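Local coordinates for protein putative drug/sodium antiporter (Escherichia coli, PDB 4Z3N) that probably works as a MATE-family antiporter that carries colibactin-related compounds across the bacterial cell membrane in exchange for ions, at residues V421-A425 and I426-M430; Q103-D106 and R107-R110; F122-V125 and I126-G130. One frame throughout, in Å; residues are numbered along the deposited sequence.

Contact 1 (V421-A425 and I426-M430)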
ATOM      1  N   VAL A 421     -11.793  22.016   4.279  1.00 35.34           N
ATOM      2  CA  VAL A 421     -12.572  21.853   3.071  1.00 36.31           C
ATOM      3  C   VAL A 421     -13.933  22.472   3.284  1.00 39.97           C
ATOM      4  O   VAL A 421     -14.425  23.212   2.429  1.00 43.42           O
ATOM      5  CB  VAL A 421     -12.741  20.379   2.672  1.00 37.67           C
ATOM      6  CG1 VAL A 421     -13.966  20.209   1.778  1.00 32.82           C
ATOM      7  CG2 VAL A 421     -11.495  19.887   1.977  1.00 30.66           C
ATOM      8  N   TYR A 422     -14.535  22.176   4.433  1.00 43.52           N
ATOM      9  CA  TYR A 422     -15.845  22.725   4.760  1.00 43.98           C
ATOM     10  C   TYR A 422     -15.783  24.248   4.748  1.00 42.45           C
ATOM     11  O   TYR A 422     -16.632  24.909   4.146  1.00 40.77           O
ATOM     12  CB  TYR A 422     -16.358  22.224   6.116  1.00 37.81           C
ATOM     13  CG  TYR A 422     -17.863  22.358   6.204  1.00 46.21           C
ATOM     14  CD1 TYR A 422     -18.458  23.572   6.551  1.00 48.59           C
ATOM     15  CD2 TYR A 422     -18.699  21.290   5.880  1.00 48.34           C
ATOM     16  CE1 TYR A 422     -19.851  23.711   6.596  1.00 47.22           C
ATOM     17  CE2 TYR A 422     -20.093  21.417   5.933  1.00 43.48           C
ATOM     18  CZ  TYR A 422     -20.659  22.629   6.293  1.00 46.07           C
ATOM     19  OH  TYR A 422     -22.029  22.763   6.339  1.00 50.65           O
ATOM     20  N   LEU A 423     -14.760  24.793   5.393  1.00 39.60           N
ATOM     21  CA  LEU A 423     -14.536  26.230   5.413  1.00 36.75           C
ATOM     22  C   LEU A 423     -14.444  26.832   4.009  1.00 47.65           C
ATOM     23  O   LEU A 423     -15.144  27.798   3.693  1.00 48.90           O
ATOM     24  CB  LEU A 423     -13.264  26.545   6.179  1.00 39.48           C
ATOM     25  CG  LEU A 423     -12.967  28.036   6.144  1.00 44.32           C
ATOM     26  CD1 LEU A 423     -14.200  28.729   6.678  1.00 42.53           C
ATOM     27  CD2 LEU A 423     -11.715  28.398   6.945  1.00 32.10           C
ATOM     28  N   LEU A 424     -13.583  26.260   3.166  1.00 48.18           N
ATOM     29  CA  LEU A 424     -13.298  26.830   1.845  1.00 43.77           C
ATOM     30  C   LEU A 424     -14.385  26.530   0.801  1.00 41.79           C
ATOM     31  O   LEU A 424     -14.717  27.388  -0.008  1.00 40.95           O
ATOM     32  CB  LEU A 424     -11.939  26.335   1.330  1.00 34.22           C
ATOM     33  CG  LEU A 424     -10.681  26.826   2.044  1.00 36.09           C
ATOM     34  CD1 LEU A 424      -9.411  26.378   1.337  1.00 32.94           C
ATOM     35  CD2 LEU A 424     -10.700  28.328   2.173  1.00 41.40           C
ATOM     36  N   ALA A 425     -14.922  25.316   0.806  1.00 37.10           N
ATOM     37  CA  ALA A 425     -15.896  24.929  -0.205  1.00 39.74           C
ATOM     38  C   ALA A 425     -17.350  25.374   0.098  1.00 48.97           C
ATOM     39  O   ALA A 425     -18.185  25.474  -0.810  1.00 45.88           O
ATOM     40  CB  ALA A 425     -15.847  23.429  -0.411  1.00 36.95           C
ATOM     41  N   ILE A 426     -17.656  25.638   1.363  1.00 50.46           N
ATOM     42  CA  ILE A 426     -19.011  26.024   1.726  1.00 42.78           C
ATOM     43  C   ILE A 426     -19.079  27.429   2.291  1.00 44.53           C
ATOM     44  O   ILE A 426     -19.659  28.314   1.673  1.00 55.05           O
ATOM     45  CB  ILE A 426     -19.621  25.069   2.752  1.00 45.83           C
ATOM     46  CG1 ILE A 426     -19.408  23.603   2.342  1.00 49.07           C
ATOM     47  CG2 ILE A 426     -21.081  25.386   2.920  1.00 45.59           C
ATOM     48  CD1 ILE A 426     -19.983  23.208   0.981  1.00 41.72           C
ATOM     49  N   VAL A 427     -18.494  27.637   3.463  1.00 48.40           N
ATOM     50  CA  VAL A 427     -18.586  28.935   4.138  1.00 48.42           C
ATOM     51  C   VAL A 427     -18.064  30.037   3.223  1.00 49.66           C
ATOM     52  O   VAL A 427     -18.848  30.837   2.712  1.00 49.82           O
ATOM     53  CB  VAL A 427     -17.812  28.942   5.473  1.00 42.79           C
ATOM     54  CG1 VAL A 427     -17.845  30.311   6.109  1.00 39.78           C
ATOM     55  CG2 VAL A 427     -18.389  27.915   6.414  1.00 41.72           C
ATOM     56  N   LEU A 428     -16.749  30.076   3.010  1.00 50.31           N
ATOM     57  CA  LEU A 428     -16.208  30.832   1.891  1.00 46.72           C
ATOM     58  C   LEU A 428     -16.795  30.108   0.708  1.00 49.38           C
ATOM     59  O   LEU A 428     -17.020  28.905   0.785  1.00 58.97           O
ATOM     60  CB  LEU A 428     -14.682  30.844   1.881  1.00 45.78           C
ATOM     61  CG  LEU A 428     -14.066  31.737   2.957  1.00 47.42           C
ATOM     62  CD1 LEU A 428     -14.628  33.150   2.863  1.00 52.27           C
ATOM     63  CD2 LEU A 428     -14.333  31.163   4.330  1.00 52.91           C
ATOM     64  N   GLU A 429     -17.110  30.805  -0.364  1.00 43.55           N
ATOM     65  CA  GLU A 429     -18.035  30.204  -1.322  1.00 49.08           C
ATOM     66  C   GLU A 429     -17.338  29.503  -2.478  1.00 45.71           C
ATOM     67  O   GLU A 429     -17.994  29.114  -3.443  1.00 49.64           O
ATOM     68  CB  GLU A 429     -19.047  31.246  -1.817  1.00 65.08           C
ATOM     69  CG  GLU A 429     -20.147  31.515  -0.781  1.00 62.40           C
ATOM     70  CD  GLU A 429     -21.022  32.714  -1.102  1.00 75.96           C
ATOM     71  OE1 GLU A 429     -21.037  33.168  -2.269  1.00 80.58           O
ATOM     72  OE2 GLU A 429     -21.701  33.205  -0.172  1.00 83.66           O
ATOM     73  N   MET A 430     -16.016  29.347  -2.375  1.00 48.96           N
ATOM     74  CA  MET A 430     -15.218  28.544  -3.323  1.00 41.57           C
ATOM     75  C   MET A 430     -15.918  27.209  -3.409  1.00 43.69           C
ATOM     76  O   MET A 430     -16.591  26.832  -2.451  1.00 51.06           O
ATOM     77  CB  MET A 430     -13.771  28.388  -2.829  1.00 36.55           C
ATOM     78  CG  MET A 430     -13.166  29.687  -2.304  1.00 37.99           C
ATOM     79  SD  MET A 430     -11.515  29.620  -1.599  1.00 50.26           S
ATOM     80  CE  MET A 430     -10.656  28.692  -2.873  1.00 49.87           C
TER
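Tyr422 and Ile426, four residues apart, make the CH-pi contact of this helix end. Ile426 CG1 sits over the middle of the phenol ring, 4.1 Å from its centroid and only 2° off the ring normal, so the aliphatic branch lies squarely on the face. Two torsions bring them together: the ring of Tyr422 swings anti to its own N (chi1 -159°), while CG1 of Ile426 stays beside N. Val427 CG2 comes to the ring edge near its plane, and the Tyr422 side chain also touches Phe280 of helix 250-284.

The backbone bonds record how helix 417-427 runs out. Tyr422 O accepts the ordinary bond from Ile426 N at 3.1 Å and a weak one from Val427 N. One step on, Leu428 N bonds to Leu423 O over five residues (2.9 Å), the donor nearly along the C=O axis. This is the wider pi-type turn around 423-425, and Leu428 is the first residue to leave helical angles. The aliphatic residues up to Leu428 suit the end of a predicted transmembrane segment, which Met430 follows; Val421, buried against Phe280, lies near a bound monoolein lipid.

Apolar side chains account for the rest. The side chains of Leu423 and Val427 cross, with Leu423 CD1 3.8 Å from Val427 CB. The same CD1 meets Leu428 CD2, the two leucines lying side by side and pointing the same way. Leu424 and Met430 do likewise, with CD2 of the leucine 4.1 Å from SD of the methionine, whose flexible thioether chain bends at its last torsion.

Contact 2 (Q103-D106 and R107-R110)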
ATOM      1  N   GLN A 103      20.817  -8.718  16.689  1.00 48.97           N
ATOM      2  CA  GLN A 103      21.575  -9.953  16.564  1.00 45.42           C
ATOM      3  C   GLN A 103      21.015 -11.090  17.397  1.00 47.25           C
ATOM      4  O   GLN A 103      21.770 -11.857  17.989  1.00 48.11           O
ATOM      5  CB  GLN A 103      23.026  -9.718  16.941  1.00 46.02           C
ATOM      6  CG  GLN A 103      23.771  -8.880  15.942  1.00 55.91           C
ATOM      7  CD  GLN A 103      25.259  -9.068  16.055  1.00 63.74           C
ATOM      8  OE1 GLN A 103      25.825  -8.924  17.139  1.00 63.32           O
ATOM      9  NE2 GLN A 103      25.906  -9.418  14.941  1.00 67.19           N
ATOM     10  N   ARG A 104      19.694 -11.202  17.452  1.00 47.86           N
ATOM     11  CA  ARG A 104      19.106 -12.414  17.988  1.00 53.10           C
ATOM     12  C   ARG A 104      18.372 -13.161  16.906  1.00 54.76           C
ATOM     13  O   ARG A 104      17.187 -12.884  16.693  1.00 55.84           O
ATOM     14  CB  ARG A 104      18.122 -12.081  19.110  1.00 53.28           C
ATOM     15  CG  ARG A 104      18.527 -10.883  19.953  1.00 57.18           C
ATOM     16  CD  ARG A 104      17.951 -10.980  21.360  1.00 65.49           C
ATOM     17  NE  ARG A 104      17.836  -9.678  22.020  1.00 64.67           N
ATOM     18  CZ  ARG A 104      18.740  -9.163  22.850  1.00 68.50           C
ATOM     19  NH1 ARG A 104      19.855  -9.828  23.127  1.00 69.03           N
ATOM     20  NH2 ARG A 104      18.526  -7.976  23.408  1.00 67.59           N
ATOM     21  N   LEU A 105      18.984 -14.199  16.321  1.00 58.59           N
ATOM     22  CA  LEU A 105      18.215 -14.959  15.345  1.00 65.29           C
ATOM     23  C   LEU A 105      17.763 -16.058  16.243  1.00 65.25           C
ATOM     24  O   LEU A 105      18.269 -17.174  16.267  1.00 83.17           O
ATOM     25  CB  LEU A 105      19.083 -15.438  14.185  1.00 62.76           C
ATOM     26  CG  LEU A 105      20.006 -14.327  13.668  1.00 63.99           C
ATOM     27  CD1 LEU A 105      21.046 -14.868  12.697  1.00 56.06           C
ATOM     28  CD2 LEU A 105      19.195 -13.176  13.037  1.00 59.02           C
ATOM     29  N   ASP A 106      16.744 -15.654  16.967  1.00 63.15           N
ATOM     30  CA  ASP A 106      16.466 -16.201  18.265  1.00 64.57           C
ATOM     31  C   ASP A 106      14.980 -15.988  18.497  1.00 61.42           C
ATOM     32  O   ASP A 106      14.163 -16.902  18.469  1.00 58.36           O
ATOM     33  CB  ASP A 106      17.380 -15.490  19.277  1.00 65.17           C
ATOM     34  CG  ASP A 106      17.144 -15.911  20.699  1.00 74.64           C
ATOM     35  OD1 ASP A 106      16.551 -16.996  20.912  1.00 78.87           O
ATOM     36  OD2 ASP A 106      17.577 -15.152  21.601  1.00 66.89           O
ATOM     37  N   ARG A 107      14.673 -14.706  18.690  1.00 58.98           N
ATOM     38  CA  ARG A 107      13.348 -14.164  18.473  1.00 63.17           C
ATOM     39  C   ARG A 107      12.976 -14.277  16.989  1.00 54.81           C
ATOM     40  O   ARG A 107      11.803 -14.370  16.645  1.00 48.49           O
ATOM     41  CB  ARG A 107      13.283 -12.706  18.945  1.00 56.59           C
ATOM     42  CG  ARG A 107      12.906 -12.562  20.416  1.00 70.88           C
ATOM     43  CD  ARG A 107      13.112 -11.142  20.908  1.00 72.09           C
ATOM     44  NE  ARG A 107      12.396 -10.165  20.097  1.00 68.15           N
ATOM     45  CZ  ARG A 107      11.226  -9.631  20.426  1.00 65.17           C
ATOM     46  NH1 ARG A 107      10.627  -9.983  21.561  1.00 70.20           N
ATOM     47  NH2 ARG A 107      10.659  -8.746  19.614  1.00 58.76           N
ATOM     48  N   ALA A 108      13.987 -14.290  16.123  1.00 50.66           N
ATOM     49  CA  ALA A 108      13.769 -14.324  14.680  1.00 51.35           C
ATOM     50  C   ALA A 108      12.968 -15.544  14.220  1.00 56.62           C
ATOM     51  O   ALA A 108      12.006 -15.401  13.464  1.00 62.98           O
ATOM     52  CB  ALA A 108      15.097 -14.269  13.947  1.00 52.58           C
ATOM     53  N   GLN A 109      13.352 -16.738  14.660  1.00 58.49           N
ATOM     54  CA  GLN A 109      12.602 -17.924  14.281  1.00 61.41           C
ATOM     55  C   GLN A 109      11.244 -17.936  14.989  1.00 57.03           C
ATOM     56  O   GLN A 109      10.254 -18.420  14.434  1.00 54.84           O
ATOM     57  CB  GLN A 109      13.381 -19.203  14.590  1.00 73.50           C
ATOM     58  CG  GLN A 109      13.086 -20.325  13.590  1.00 83.75           C
ATOM     59  CD  GLN A 109      12.914 -21.683  14.247  1.00 94.07           C
ATOM     60  OE1 GLN A 109      13.488 -21.950  15.308  1.00 97.30           O
ATOM     61  NE2 GLN A 109      12.113 -22.549  13.620  1.00 91.86           N
ATOM     62  N   ARG A 110      11.205 -17.399  16.206  1.00 51.88           N
ATOM     63  CA  ARG A 110       9.945 -17.150  16.903  1.00 51.32           C
ATOM     64  C   ARG A 110       8.984 -16.326  16.041  1.00 52.97           C
ATOM     65  O   ARG A 110       7.790 -16.635  15.926  1.00 50.03           O
ATOM     66  CB  ARG A 110      10.185 -16.391  18.210  1.00 53.61           C
ATOM     67  CG  ARG A 110      10.684 -17.178  19.400  1.00 57.06           C
ATOM     68  CD  ARG A 110      10.664 -16.241  20.613  1.00 70.43           C
ATOM     69  NE  ARG A 110      11.357 -16.763  21.794  1.00 92.41           N
ATOM     70  CZ  ARG A 110      11.796 -16.006  22.804  1.00 90.87           C
ATOM     71  NH1 ARG A 110      11.627 -14.686  22.776  1.00 78.79           N
ATOM     72  NH2 ARG A 110      12.412 -16.568  23.842  1.00 85.08           N
TER
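The backbone O of Asp106 lies obliquely to the Arg110 guanidinium, neither over its face nor at its edge, and it is the aliphatic part of the arginine that comes closest, with CG 3.6 Å from that oxygen. CG stands beside the backbone N of Arg110 (chi1 -79°), and the chain then runs extended to NE, carrying the charged end outward and back toward Asp106. The other flat group is the Asp106 carboxylate. In Asp106, chi1 of 177° sets CG on the far side of CB from N and next to the carbonyl carbon. Its OD1 stands 5.1 Å from Arg110 NH2, a pairing of opposite charges without direct contact that may still lower the electrostatic cost of so many arginines in one short run. Arg104 and Arg107 have their NE atoms 5.8 Å apart, and the Arg107 guanidinium also comes close to Lys251, so the patch is probably positive on balance, with Asp106 offsetting part of the charge.

Apolar packing is slight. Leu105 meets Ala108 through its backbone as much as its side chain: Ala108 CB is 3.5 Å from Leu105 CA and 4.2 Å from Leu105 CB. The small methyl suits a place where the chain turns closely over the first helical residues. Leu105 and Ala108 also rest on helix 75-101, at Ile100 and Leu96, while Arg107 lies against Leu95.

No hydrogen bond joins 103-106 to 107-110; they are joined by the chain and a few van der Waals contacts. The arrangement is that of a tight interhelical connection: a Schellman motif at Gln103 closes helix 75-101, an inverse gamma turn centred on Leu105 redirects the chain, and helix 107-132 begins.

Contact 3 (F122-V125 and I126-G130)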
ATOM      1  N   PHE A 122      -6.169 -14.903  11.106  1.00 47.69           N
ATOM      2  CA  PHE A 122      -6.738 -13.844  10.308  1.00 45.15           C
ATOM      3  C   PHE A 122      -7.488 -14.468   9.141  1.00 39.86           C
ATOM      4  O   PHE A 122      -8.558 -13.995   8.782  1.00 42.68           O
ATOM      5  CB  PHE A 122      -5.651 -12.867   9.832  1.00 45.47           C
ATOM      6  CG  PHE A 122      -5.709 -11.524  10.505  1.00 40.70           C
ATOM      7  CD1 PHE A 122      -6.565 -10.533  10.033  1.00 43.56           C
ATOM      8  CD2 PHE A 122      -4.917 -11.253  11.609  1.00 39.91           C
ATOM      9  CE1 PHE A 122      -6.626  -9.289  10.654  1.00 47.53           C
ATOM     10  CE2 PHE A 122      -4.969 -10.014  12.243  1.00 39.91           C
ATOM     11  CZ  PHE A 122      -5.822  -9.028  11.765  1.00 47.29           C
ATOM     12  N   ALA A 123      -6.962 -15.555   8.582  1.00 38.00           N
ATOM     13  CA  ALA A 123      -7.633 -16.215   7.448  1.00 44.19           C
ATOM     14  C   ALA A 123      -8.932 -16.927   7.867  1.00 41.45           C
ATOM     15  O   ALA A 123      -9.939 -16.865   7.172  1.00 34.62           O
ATOM     16  CB  ALA A 123      -6.679 -17.208   6.757  1.00 39.42           C
ATOM     17  N   ILE A 124      -8.887 -17.601   9.013  1.00 46.46           N
ATOM     18  CA  ILE A 124     -10.065 -18.235   9.608  1.00 44.23           C
ATOM     19  C   ILE A 124     -11.183 -17.239   9.954  1.00 42.54           C
ATOM     20  O   ILE A 124     -12.325 -17.402   9.538  1.00 46.37           O
ATOM     21  CB  ILE A 124      -9.696 -18.995  10.894  1.00 37.40           C
ATOM     22  CG1 ILE A 124      -8.704 -20.120  10.600  1.00 37.03           C
ATOM     23  CG2 ILE A 124     -10.948 -19.526  11.565  1.00 34.65           C
ATOM     24  CD1 ILE A 124      -8.212 -20.845  11.857  1.00 36.66           C
ATOM     25  N   VAL A 125     -10.864 -16.225  10.743  1.00 41.83           N
ATOM     26  CA  VAL A 125     -11.856 -15.219  11.090  1.00 44.24           C
ATOM     27  C   VAL A 125     -12.469 -14.594   9.827  1.00 42.90           C
ATOM     28  O   VAL A 125     -13.672 -14.372   9.757  1.00 45.18           O
ATOM     29  CB  VAL A 125     -11.238 -14.113  11.990  1.00 45.75           C
ATOM     30  CG1 VAL A 125     -12.285 -13.059  12.352  1.00 36.18           C
ATOM     31  CG2 VAL A 125     -10.632 -14.734  13.245  1.00 38.95           C
ATOM     32  N   ILE A 126     -11.642 -14.334   8.820  1.00 42.89           N
ATOM     33  CA  ILE A 126     -12.116 -13.691   7.596  1.00 43.29           C
ATOM     34  C   ILE A 126     -12.978 -14.614   6.707  1.00 45.04           C
ATOM     35  O   ILE A 126     -13.961 -14.166   6.117  1.00 45.39           O
ATOM     36  CB  ILE A 126     -10.929 -13.145   6.761  1.00 38.25           C
ATOM     37  CG1 ILE A 126     -10.237 -12.000   7.498  1.00 37.47           C
ATOM     38  CG2 ILE A 126     -11.410 -12.656   5.398  1.00 38.98           C
ATOM     39  CD1 ILE A 126      -9.024 -11.443   6.755  1.00 38.28           C
ATOM     40  N   THR A 127     -12.602 -15.891   6.601  1.00 43.39           N
ATOM     41  CA  THR A 127     -13.383 -16.862   5.833  1.00 43.81           C
ATOM     42  C   THR A 127     -14.684 -17.229   6.553  1.00 49.17           C
ATOM     43  O   THR A 127     -15.710 -17.488   5.922  1.00 52.96           O
ATOM     44  CB  THR A 127     -12.594 -18.173   5.547  1.00 42.70           C
ATOM     45  OG1 THR A 127     -11.903 -18.600   6.723  1.00 50.62           O
ATOM     46  CG2 THR A 127     -11.580 -17.980   4.431  1.00 41.22           C
ATOM     47  N   VAL A 128     -14.643 -17.266   7.874  1.00 46.41           N
ATOM     48  CA  VAL A 128     -15.815 -17.662   8.629  1.00 48.64           C
ATOM     49  C   VAL A 128     -16.852 -16.542   8.706  1.00 50.31           C
ATOM     50  O   VAL A 128     -18.026 -16.764   8.425  1.00 56.47           O
ATOM     51  CB  VAL A 128     -15.418 -18.122  10.030  1.00 47.09           C
ATOM     52  CG1 VAL A 128     -16.651 -18.526  10.825  1.00 46.86           C
ATOM     53  CG2 VAL A 128     -14.453 -19.281   9.916  1.00 40.90           C
ATOM     54  N   LEU A 129     -16.418 -15.343   9.076  1.00 47.44           N
ATOM     55  CA  LEU A 129     -17.290 -14.177   9.026  1.00 47.36           C
ATOM     56  C   LEU A 129     -17.594 -13.804   7.588  1.00 50.55           C
ATOM     57  O   LEU A 129     -18.629 -13.202   7.297  1.00 56.45           O
ATOM     58  CB  LEU A 129     -16.660 -12.985   9.740  1.00 49.09           C
ATOM     59  CG  LEU A 129     -17.006 -12.905  11.222  1.00 56.03           C
ATOM     60  CD1 LEU A 129     -16.415 -14.102  11.957  1.00 59.47           C
ATOM     61  CD2 LEU A 129     -16.502 -11.603  11.804  1.00 50.84           C
ATOM     62  N   GLY A 130     -16.681 -14.153   6.689  1.00 49.06           N
ATOM     63  CA  GLY A 130     -16.913 -13.956   5.272  1.00 52.30           C
ATOM     64  C   GLY A 130     -18.145 -14.725   4.838  1.00 51.53           C
ATOM     65  O   GLY A 130     -19.068 -14.159   4.258  1.00 48.15           O
TER
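From Phe122 to Leu129 the backbone is regular helix, Ile126, Thr127 and Leu129 each giving an N-H to the carbonyl four residues earlier, as Leu129 N does to Val125 O at 3.0 Å, while the matching bond from Val128 N to Ile124 O is less certain. Against this frame Thr127 adds a side-chain bond. Its hydroxyl, OG1, donates to Ala123 O at 2.7 Å, the same oxygen that accepts Thr127 N at 2.9 Å. The two donors reach that carbonyl from opposite faces of its plane, so one oxygen is gripped twice. The first torsion explains the reach: with chi1 at 44°, OG1 lies between the backbone N and the carbonyl carbon and is folded back over the preceding turn. In this way a hydroxyl can sit in a transmembrane helix with its hydrogen satisfied by the helix itself, and the methyl CG2 is carried beside the backbone N.

The other pairs are apolar. Ile126 CD1 comes to the edge of the Phe122 ring near its plane, 4.2 Å from CD1 of the phenylalanine, the two side chains crossing. On a different side of the helix, Ile124 and Val128 lie side by side and point the same way. Val125 CG1 and Leu129 CD1 meet more loosely at 4.3 Å. Beta-branched and leucine side chains suit an apolar membrane setting, and Phe122 and Ile126 both lie against Ile84 of helix 75-101. Small Ala123 packs on Val162 and Phe163 of helix 162-177, and the buried Gly130 has its carbonyl bound by the hydroxyl of Tyr155. Together they form a stretch of predicted transmembrane helix in a MATE-type fold, with the intrahelical threonine-to-carbonyl bond familiar from membrane helices.

In the fold
Along the chain the order is contact 2, contact 3, contact 1. The first two share helix 107-132: contact 2 lies where the chain enters it and contact 3 farther along, their centres about 29 Å apart and their nearest atoms about 14 Å. Both belong to the first of the protein's two MatE regions. Contact 1 closes helix 417-427 at the far side of the chain's centre from contact 2, about 54 Å between centres, and 43 Å from contact 3. None of the three touches another. They thus sample a helix start, a helix body and a helix end in a nearly all-helical protein, consistent with a membrane transporter built from bundled helices.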